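Side-chain contacts in serine-rich Repeat Adhesion Glycoprotein (Srr1) (Streptococcus agalactiae, PDB 4MBO), which binds fibrinogen as a serine-rich repeat surface glycoprotein of the bacterium, probably through its beta-rich adhesin region: residues W106-Y109 / A110-L113; V163-T167 / N168-N172; S277-S280 / T281-Y284; V301-N305 / Q306-S310. All blocks are in the same frame, centred on the assembly; numbering follows the deposited sequence. Where two conformers were deposited one is given.

Overall arrangement
Contact 1 (106-113) stands apart at one end of the chain, in the part matching a bacterial Ig domain; its centre lies 60 to 64 Å from those of the other three, across the centre of the chain. Contacts 2, 3 and 4 gather at the opposite end. The hairpin of 163-172 touches that of 301-310 directly, with centres 11 Å apart: Thr171 OG1 lies 2.7 Å from Ser310 OG, and Thr164 OG1 2.8 Å from Gly309 O. Contact 3 shares a sheet with contact 2, about 7 Å away at the nearest atoms. MES, probably from the crystallisation liquor, is bound about 3 Å from the side chain of Thr164 and about 4 Å from that of Gln306.

Contact 1. Residues W106-Y109 / A110-L113; sequences WTRY and ASTL
Thr107 caps the single short helical turn 108-111 that follows strand 101-106 in the Ig-like domain. Its OG1, held between the backbone N and the carbonyl carbon (chi1 63°), accepts from Ala110 N at 3.0 Å with an N-H...O angle of 163°, the geometry of an N-cap; the same hydroxyl also bonds Leu89 O. Among backbone bonds, Ser111 N reaches Thr107 O at 3.1 Å, and Thr112 N reaches Tyr109 O.

Two hydroxyls then turn back onto carbonyls three residues earlier. Ser111 OG gives its proton to Arg108 O at 2.6 Å, in the carbonyl plane and on a lone pair. Thr112 OG1 does likewise to Tyr109 O, also at 2.6 Å and on a lone pair, whereas Thr112 N meets that oxygen from above the carbonyl plane. Tyr109 O is thereby gripped by two donors from one residue.

Apolar contacts lie to either end of the turn. Trp106 CE3 approaches Ala110 CB at 3.9 Å, while the indole also meets the Phe60 ring and touches Phe49. Tyr109 has CG anti to its N (chi1 169°), which carries the ring along the turn to Leu113; the phenol OH bonds Asp84. Leu113 lies on one face of this ring, toward its phenol end: CD1 lies 3.7 Å from Tyr109 CE2, and CD2 lies 3.8 Å from Tyr109 OH.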
# COMPACT_ATOMS: atom_id res chain seq x y z
N TRP A 106 -22.50 12.07 14.06
CA TRP A 106 -23.60 12.88 13.56
C TRP A 106 -23.37 14.38 13.82
O TRP A 106 -22.92 14.78 14.89
CB TRP A 106 -24.92 12.47 14.20
CG TRP A 106 -25.31 11.06 13.91
CD1 TRP A 106 -25.24 10.01 14.75
CD2 TRP A 106 -25.79 10.54 12.65
NE1 TRP A 106 -25.64 8.86 14.11
CE2 TRP A 106 -26.05 9.19 12.83
CE3 TRP A 106 -26.07 11.12 11.40
CZ2 TRP A 106 -26.56 8.37 11.80
CZ3 TRP A 106 -26.57 10.32 10.37
CH2 TRP A 106 -26.80 8.95 10.57
N THR A 107 -23.77 15.19 12.86
CA THR A 107 -23.62 16.63 12.97
C THR A 107 -24.79 17.34 13.67
O THR A 107 -25.84 16.76 13.95
CB THR A 107 -23.51 17.25 11.58
OG1 THR A 107 -24.74 17.00 10.87
CG2 THR A 107 -22.31 16.71 10.81
N ARG A 108 -24.60 18.63 13.96
CA ARG A 108 -25.66 19.45 14.52
C ARG A 108 -26.82 19.46 13.52
O ARG A 108 -27.97 19.29 13.88
CB ARG A 108 -25.14 20.88 14.80
CG ARG A 108 -26.13 21.81 15.47
CD ARG A 108 -25.47 23.08 16.07
NE ARG A 108 -24.30 22.74 16.91
CZ ARG A 108 -23.07 23.25 16.78
NH1 ARG A 108 -22.80 24.26 15.95
NH2 ARG A 108 -22.12 22.83 17.59
N TYR A 109 -26.48 19.62 12.25
CA TYR A 109 -27.52 19.63 11.20
C TYR A 109 -28.35 18.34 11.25
O TYR A 109 -29.58 18.37 11.25
CB TYR A 109 -26.92 19.83 9.82
CG TYR A 109 -27.94 19.57 8.71
CD1 TYR A 109 -28.98 20.47 8.47
CD2 TYR A 109 -27.89 18.42 7.94
CE1 TYR A 109 -29.91 20.25 7.48
CE2 TYR A 109 -28.81 18.19 6.93
CZ TYR A 109 -29.83 19.11 6.71
OH TYR A 109 -30.80 18.91 5.72
N ALA A 110 -27.66 17.20 11.35
CA ALA A 110 -28.39 15.94 11.43
C ALA A 110 -29.34 15.87 12.61
O ALA A 110 -30.40 15.29 12.50
CB ALA A 110 -27.41 14.76 11.48
N SER A 111 -28.95 16.44 13.76
CA SER A 111 -29.78 16.42 14.97
C SER A 111 -31.10 17.21 14.84
O SER A 111 -31.99 17.02 15.65
CB SER A 111 -28.98 16.90 16.21
OG SER A 111 -28.68 18.30 16.16
N THR A 112 -31.22 18.04 13.80
CA THR A 112 -32.43 18.83 13.56
C THR A 112 -33.45 18.08 12.70
O THR A 112 -34.59 18.51 12.57
CB THR A 112 -32.14 20.17 12.83
OG1 THR A 112 -31.70 19.94 11.48
CG2 THR A 112 -31.09 20.98 13.57
N LEU A 113 -33.03 16.96 12.13
CA LEU A 113 -33.89 16.21 11.22
C LEU A 113 -34.67 15.08 11.84
O LEU A 113 -34.45 14.68 12.99
CB LEU A 113 -33.03 15.62 10.10
CG LEU A 113 -32.13 16.59 9.34
CD1 LEU A 113 -31.29 15.83 8.35
CD2 LEU A 113 -32.94 17.66 8.63

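Contact 2. Residues V163-T167 / N168-N172; sequences VTEHT and NVKTN
Asn168, in the turn of a beta hairpin, brings its OD1 3.7 Å from His166 CB; the return strand starts at Val169, whose carbonyl oxygen accepts from His166 N at 2.9 Å. On the side chain, Val169 CG1 meets Thr164 CG2 at 3.8 Å, and that methyl in turn lies over the centre of one face of the His166 imidazole.

Lys170 forms a non-hydrogen-bonded pair with Glu165 and carries the ionic part of the contact. Its aliphatic chain runs extended past the carboxylate as far as CE and then bends (chi4 -62°), bringing NZ to both Glu165 OE2 at 2.9 Å and His166 O at 3.0 Å. The salt bridge reaches OE2 from above the carboxylate plane, 56° out of it; the approach to His166 O is likewise above its carbonyl plane. One ammonium thus ties a side chain and the turn backbone together.

Thr171 pairs with Thr164 through two backbone bonds, the straighter being Thr164 N to Thr171 O at 175°. Their side chains lie side by side, and the hydroxyls bond to the strand beginning at Gly309, Thr171 OG1 to Ser310 OG and Thr164 OG1 to Gly309 O. At Asn172, CB rests 3.9 Å from Val163 CG2, while the amide turns to Asn194 and Glu196.

Strand 169-181 sits between strand 162-165 and strand 186-202, with Thr171 packing on Phe202 and Val169 on Tyr308.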
# COMPACT_ATOMS: atom_id res chain seq x y z
N VAL A 163 13.85 -11.35 -12.84
CA VAL A 163 15.00 -12.23 -12.63
C VAL A 163 15.75 -12.54 -13.92
O VAL A 163 15.14 -12.81 -14.95
CB VAL A 163 14.52 -13.59 -12.09
CG1 VAL A 163 15.69 -14.55 -11.84
CG2 VAL A 163 13.70 -13.42 -10.84
N THR A 164 17.08 -12.50 -13.86
CA THR A 164 17.93 -12.91 -14.96
C THR A 164 18.86 -13.98 -14.38
O THR A 164 19.50 -13.77 -13.34
CB THR A 164 18.78 -11.73 -15.50
OG1 THR A 164 17.91 -10.78 -16.13
CG2 THR A 164 19.80 -12.22 -16.48
N GLU A 165 18.90 -15.14 -15.03
CA GLU A 165 19.75 -16.25 -14.56
C GLU A 165 20.49 -16.82 -15.76
O GLU A 165 19.98 -17.71 -16.46
CB GLU A 165 18.93 -17.33 -13.83
CG GLU A 165 19.74 -18.53 -13.32
CD GLU A 165 20.74 -18.24 -12.19
OE1 GLU A 165 20.58 -17.26 -11.43
OE2 GLU A 165 21.69 -19.06 -12.01
N HIS A 166 21.66 -16.28 -16.01
CA HIS A 166 22.55 -16.75 -17.07
C HIS A 166 23.90 -17.09 -16.46
O HIS A 166 24.21 -16.75 -15.31
CB HIS A 166 22.76 -15.71 -18.17
CG HIS A 166 21.52 -15.39 -18.95
ND1 HIS A 166 21.44 -14.29 -19.77
CD2 HIS A 166 20.30 -15.96 -18.96
CE1 HIS A 166 20.23 -14.23 -20.31
NE2 HIS A 166 19.52 -15.24 -19.83
N THR A 167 24.74 -17.73 -17.26
CA THR A 167 26.04 -18.08 -16.79
C THR A 167 26.86 -16.90 -16.28
O THR A 167 27.49 -16.97 -15.22
CB THR A 167 26.81 -18.84 -17.90
OG1 THR A 167 26.06 -20.00 -18.26
CG2 THR A 167 28.16 -19.22 -17.43
N ASN A 168 26.81 -15.77 -17.00
CA ASN A 168 27.65 -14.64 -16.68
C ASN A 168 27.00 -13.51 -15.85
O ASN A 168 27.69 -12.61 -15.36
CB ASN A 168 28.24 -14.05 -18.00
CG ASN A 168 27.16 -13.73 -19.08
OD1 ASN A 168 26.03 -14.24 -19.04
ND2 ASN A 168 27.54 -12.91 -20.05
N VAL A 169 25.68 -13.57 -15.76
CA VAL A 169 24.85 -12.56 -15.09
C VAL A 169 23.70 -13.22 -14.37
O VAL A 169 22.87 -13.90 -14.98
CB VAL A 169 24.31 -11.55 -16.15
CG1 VAL A 169 23.20 -10.68 -15.59
CG2 VAL A 169 25.46 -10.73 -16.71
N LYS A 170 23.63 -13.02 -13.05
CA LYS A 170 22.55 -13.53 -12.22
C LYS A 170 22.12 -12.34 -11.36
O LYS A 170 22.90 -11.82 -10.54
CB LYS A 170 23.02 -14.68 -11.32
CG LYS A 170 23.82 -15.72 -12.09
CD LYS A 170 24.43 -16.78 -11.17
CE LYS A 170 25.25 -17.79 -11.95
NZ LYS A 170 24.44 -18.55 -12.94
N THR A 171 20.89 -11.89 -11.59
CA THR A 171 20.37 -10.74 -10.88
C THR A 171 18.88 -10.90 -10.64
O THR A 171 18.21 -11.68 -11.31
CB THR A 171 20.61 -9.42 -11.65
OG1 THR A 171 20.00 -9.51 -12.95
CG2 THR A 171 22.07 -9.10 -11.86
N ASN A 172 18.36 -10.20 -9.64
CA ASN A 172 16.92 -10.14 -9.42
C ASN A 172 16.58 -8.89 -8.62
O ASN A 172 17.32 -8.49 -7.76
CB ASN A 172 16.31 -11.41 -8.81
CG ASN A 172 16.72 -11.66 -7.38
OD1 ASN A 172 15.96 -11.36 -6.47
ND2 ASN A 172 17.91 -12.25 -7.17

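Contact 3. Residues S277-S280 / T281-Y284; sequences SISS and TTSY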
# COMPACT_ATOMS: atom_id res chain seq x y z
N SER A 277 29.56 -9.72 -6.62
CA SER A 277 28.84 -10.86 -6.07
C SER A 277 28.13 -10.50 -4.78
O SER A 277 28.71 -9.89 -3.89
CB SER A 277 29.83 -12.00 -5.80
OG SER A 277 29.17 -13.16 -5.32
N ILE A 278 26.85 -10.87 -4.71
CA ILE A 278 26.05 -10.69 -3.50
C ILE A 278 25.53 -12.09 -3.19
O ILE A 278 24.97 -12.77 -4.06
CB ILE A 278 24.93 -9.66 -3.70
CG1 ILE A 278 25.55 -8.25 -3.81
CG2 ILE A 278 23.92 -9.73 -2.56
CD1 ILE A 278 24.60 -7.14 -4.19
N SER A 279 25.73 -12.53 -1.96
CA SER A 279 25.33 -13.88 -1.60
C SER A 279 23.83 -14.05 -1.47
O SER A 279 23.07 -13.10 -1.32
CB SER A 279 26.03 -14.35 -0.32
OG SER A 279 25.58 -13.65 0.80
N SER A 280 23.41 -15.31 -1.48
CA SER A 280 21.98 -15.64 -1.41
C SER A 280 21.31 -15.13 -0.15
O SER A 280 20.12 -14.87 -0.18
CB SER A 280 21.76 -17.14 -1.54
OG SER A 280 22.41 -17.83 -0.50
N THR A 281 22.07 -15.02 0.94
CA THR A 281 21.54 -14.58 2.23
C THR A 281 21.62 -13.09 2.47
O THR A 281 21.27 -12.61 3.56
CB THR A 281 22.27 -15.33 3.37
OG1 THR A 281 23.68 -15.21 3.18
CG2 THR A 281 21.90 -16.79 3.34
N THR A 282 22.01 -12.34 1.45
CA THR A 282 22.08 -10.90 1.56
C THR A 282 21.09 -10.25 0.60
O THR A 282 21.19 -10.46 -0.62
CB THR A 282 23.47 -10.37 1.19
OG1 THR A 282 24.42 -10.86 2.15
CG2 THR A 282 23.52 -8.86 1.17
N SER A 283 20.16 -9.49 1.16
CA SER A 283 19.25 -8.67 0.36
C SER A 283 19.34 -7.23 0.87
O SER A 283 19.71 -6.98 2.03
CB SER A 283 17.81 -9.17 0.46
OG SER A 283 17.69 -10.51 -0.01
N TYR A 284 19.10 -6.27 -0.01
CA TYR A 284 19.08 -4.88 0.39
C TYR A 284 17.73 -4.28 0.04
O TYR A 284 17.04 -4.72 -0.87
CB TYR A 284 20.16 -4.04 -0.29
CG TYR A 284 21.57 -4.47 0.03
CD1 TYR A 284 22.16 -4.14 1.23
CD2 TYR A 284 22.29 -5.23 -0.86
CE1 TYR A 284 23.43 -4.55 1.56
CE2 TYR A 284 23.58 -5.62 -0.57
CZ TYR A 284 24.14 -5.28 0.64
OH TYR A 284 25.43 -5.70 0.94
O HOH W 1 26.84 -15.02 3.01
O HOH W 2 18.83 -12.70 1.14
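Ile278 meets Thr282 and Tyr284 by separate branches of one side chain. From CB, the CG2 methyl leaves anti to the backbone N and touches Thr282 at its carbonyl oxygen, 3.4 Å away, and at CB, 3.8 Å away; the two side chains cross at about a right angle. The other branch leaves CB anti to the carbonyl carbon (chi1 -71°) and runs on extended through CG1 (chi2 172°). Its tip, CD1, arrives at the edge of the Tyr284 ring, near the ring plane and 4.1 Å from CE2. The phenol ring is also stacked on Trp273 and meets Tyr260 edge-to-face.

Between these residues the chain reverses in a type I beta turn from Ser279 to Thr282, linking strand 277-278 to strand 283-290. Thr282 N closes it on Ser279 O at 3.1 Å, with an N-H...O angle of 162°, though the donor stands above the carbonyl plane. Over the turn, in one of its two conformers, Ser279 OG makes a weak and so doubtful hydrogen bond to Thr282 OG1 at 3.3 Å; a water joining that OG to Thr281 OG1 is equally doubtful. A second water donates to Ser280 O, 2.8 Å away, and to Ser283 OG.

Contact 4. Residues V301-N305 / Q306-S310; sequences VSDIN and QTYGS
Val301 pairs with Ser310 through both backbone bonds of an antiparallel hydrogen-bonded pair, Val301 N to Ser310 O and Ser310 N to Val301 O, the second 2.8 Å long and 169° straight at the hydrogen. These bonds lie near the loop end of the hairpin joining strands 295-302 and 309-316.

Ser302 stands opposite Gly309. Its CB comes 3.1 Å from Tyr308 O, and its OG bonds the carbonyl of Asp303 as well as Thr300 OG1. The glycine backbone angles (phi 119°) would jam a CB against the preceding carbonyl, and one would also collide with Val301 O.

Asp303 organises the loop. With CG between the backbone N and the carbonyl carbon (chi1 63°), its carboxylate turns in over residues 307 and 308. OD1 accepts from Thr307 N at 2.7 Å on the syn lone pair, and from Tyr308 N at 3.1 Å from above the carboxylate plane. OD2 takes weak bonds from Thr307 OG1 and Asn305 N. The Tyr308 ring lays one face against this side chain, Asp303 CG standing 3.8 Å above it toward the rim, with CB 3.6 Å from CZ; the phenol OH bonds Leu206 O.

At Ile304 the chain enters the middle of the type I turn 303-306, which Gln306 N closes on Asp303 O. A water links Ile304 O to Gln306 NE2, which also bonds Tyr298 OH. At Asn305, CB lies beside Thr307 OG1.

With two backbone N-H groups on OD1 and weak bonds to OD2, the buried carboxylate is stabilised by donors of its own loop, which would be expected to favour its ionised form.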
# COMPACT_ATOMS: atom_id res chain seq x y z
N VAL A 301 19.21 -3.88 -11.02
CA VAL A 301 20.43 -4.45 -10.50
C VAL A 301 21.16 -4.70 -11.84
O VAL A 301 20.76 -5.61 -12.62
CB VAL A 301 20.25 -5.73 -9.69
CG1 VAL A 301 21.61 -6.32 -9.38
CG2 VAL A 301 19.52 -5.44 -8.41
N SER A 302 22.16 -3.87 -12.14
CA SER A 302 22.74 -3.87 -13.49
C SER A 302 24.10 -3.26 -13.48
O SER A 302 24.61 -2.89 -12.44
CB SER A 302 21.87 -2.99 -14.42
OG SER A 302 21.88 -1.59 -14.01
N ASP A 303 24.70 -3.16 -14.66
CA ASP A 303 25.89 -2.37 -14.82
C ASP A 303 25.45 -0.88 -14.83
O ASP A 303 24.24 -0.56 -14.87
CB ASP A 303 26.60 -2.73 -16.12
CG ASP A 303 25.77 -2.43 -17.33
OD1 ASP A 303 24.61 -2.82 -17.38
OD2 ASP A 303 26.30 -1.78 -18.26
N ILE A 304 26.41 0.03 -14.76
CA ILE A 304 26.09 1.44 -14.65
C ILE A 304 25.34 1.96 -15.88
O ILE A 304 24.56 2.90 -15.75
CB ILE A 304 27.37 2.22 -14.35
CG1 ILE A 304 27.03 3.52 -13.64
CG2 ILE A 304 28.20 2.41 -15.61
CD1 ILE A 304 28.21 4.27 -13.07
N ASN A 305 25.53 1.31 -17.04
CA ASN A 305 24.93 1.66 -18.34
C ASN A 305 23.59 0.94 -18.60
O ASN A 305 22.97 1.15 -19.62
CB ASN A 305 25.93 1.33 -19.49
CG ASN A 305 27.18 2.23 -19.50
OD1 ASN A 305 27.10 3.43 -19.68
ND2 ASN A 305 28.35 1.61 -19.38
N GLN A 306 23.13 0.11 -17.67
CA GLN A 306 21.85 -0.62 -17.79
C GLN A 306 21.80 -1.43 -19.07
O GLN A 306 20.83 -1.38 -19.83
CB GLN A 306 20.67 0.34 -17.76
CG GLN A 306 20.67 1.27 -16.59
CD GLN A 306 19.38 2.07 -16.53
OE1 GLN A 306 18.28 1.51 -16.67
NE2 GLN A 306 19.51 3.33 -16.31
N THR A 307 22.90 -2.13 -19.31
CA THR A 307 23.08 -2.96 -20.45
C THR A 307 22.72 -4.44 -20.18
O THR A 307 22.36 -5.18 -21.10
CB THR A 307 24.56 -2.85 -20.87
OG1 THR A 307 24.86 -1.46 -21.07
CG2 THR A 307 24.80 -3.62 -22.14
N TYR A 308 22.95 -4.88 -18.96
CA TYR A 308 22.65 -6.25 -18.54
C TYR A 308 22.24 -6.25 -17.07
O TYR A 308 22.60 -5.34 -16.31
CB TYR A 308 23.81 -7.24 -18.82
CG TYR A 308 25.18 -6.69 -18.46
CD1 TYR A 308 25.68 -6.79 -17.18
CD2 TYR A 308 25.96 -6.07 -19.42
CE1 TYR A 308 26.92 -6.29 -16.86
CE2 TYR A 308 27.22 -5.57 -19.13
CZ TYR A 308 27.70 -5.67 -17.85
OH TYR A 308 28.97 -5.21 -17.54
N GLY A 309 21.53 -7.31 -16.69
CA GLY A 309 21.05 -7.46 -15.34
C GLY A 309 19.55 -7.53 -15.35
O GLY A 309 18.97 -8.15 -16.22
N SER A 310 18.93 -6.86 -14.38
CA SER A 310 17.47 -6.85 -14.22
C SER A 310 16.93 -5.44 -14.00
O SER A 310 17.59 -4.61 -13.41
CB SER A 310 17.08 -7.68 -12.99
OG SER A 310 17.32 -9.06 -13.21
O HOH W 3 22.19 4.37 -16.25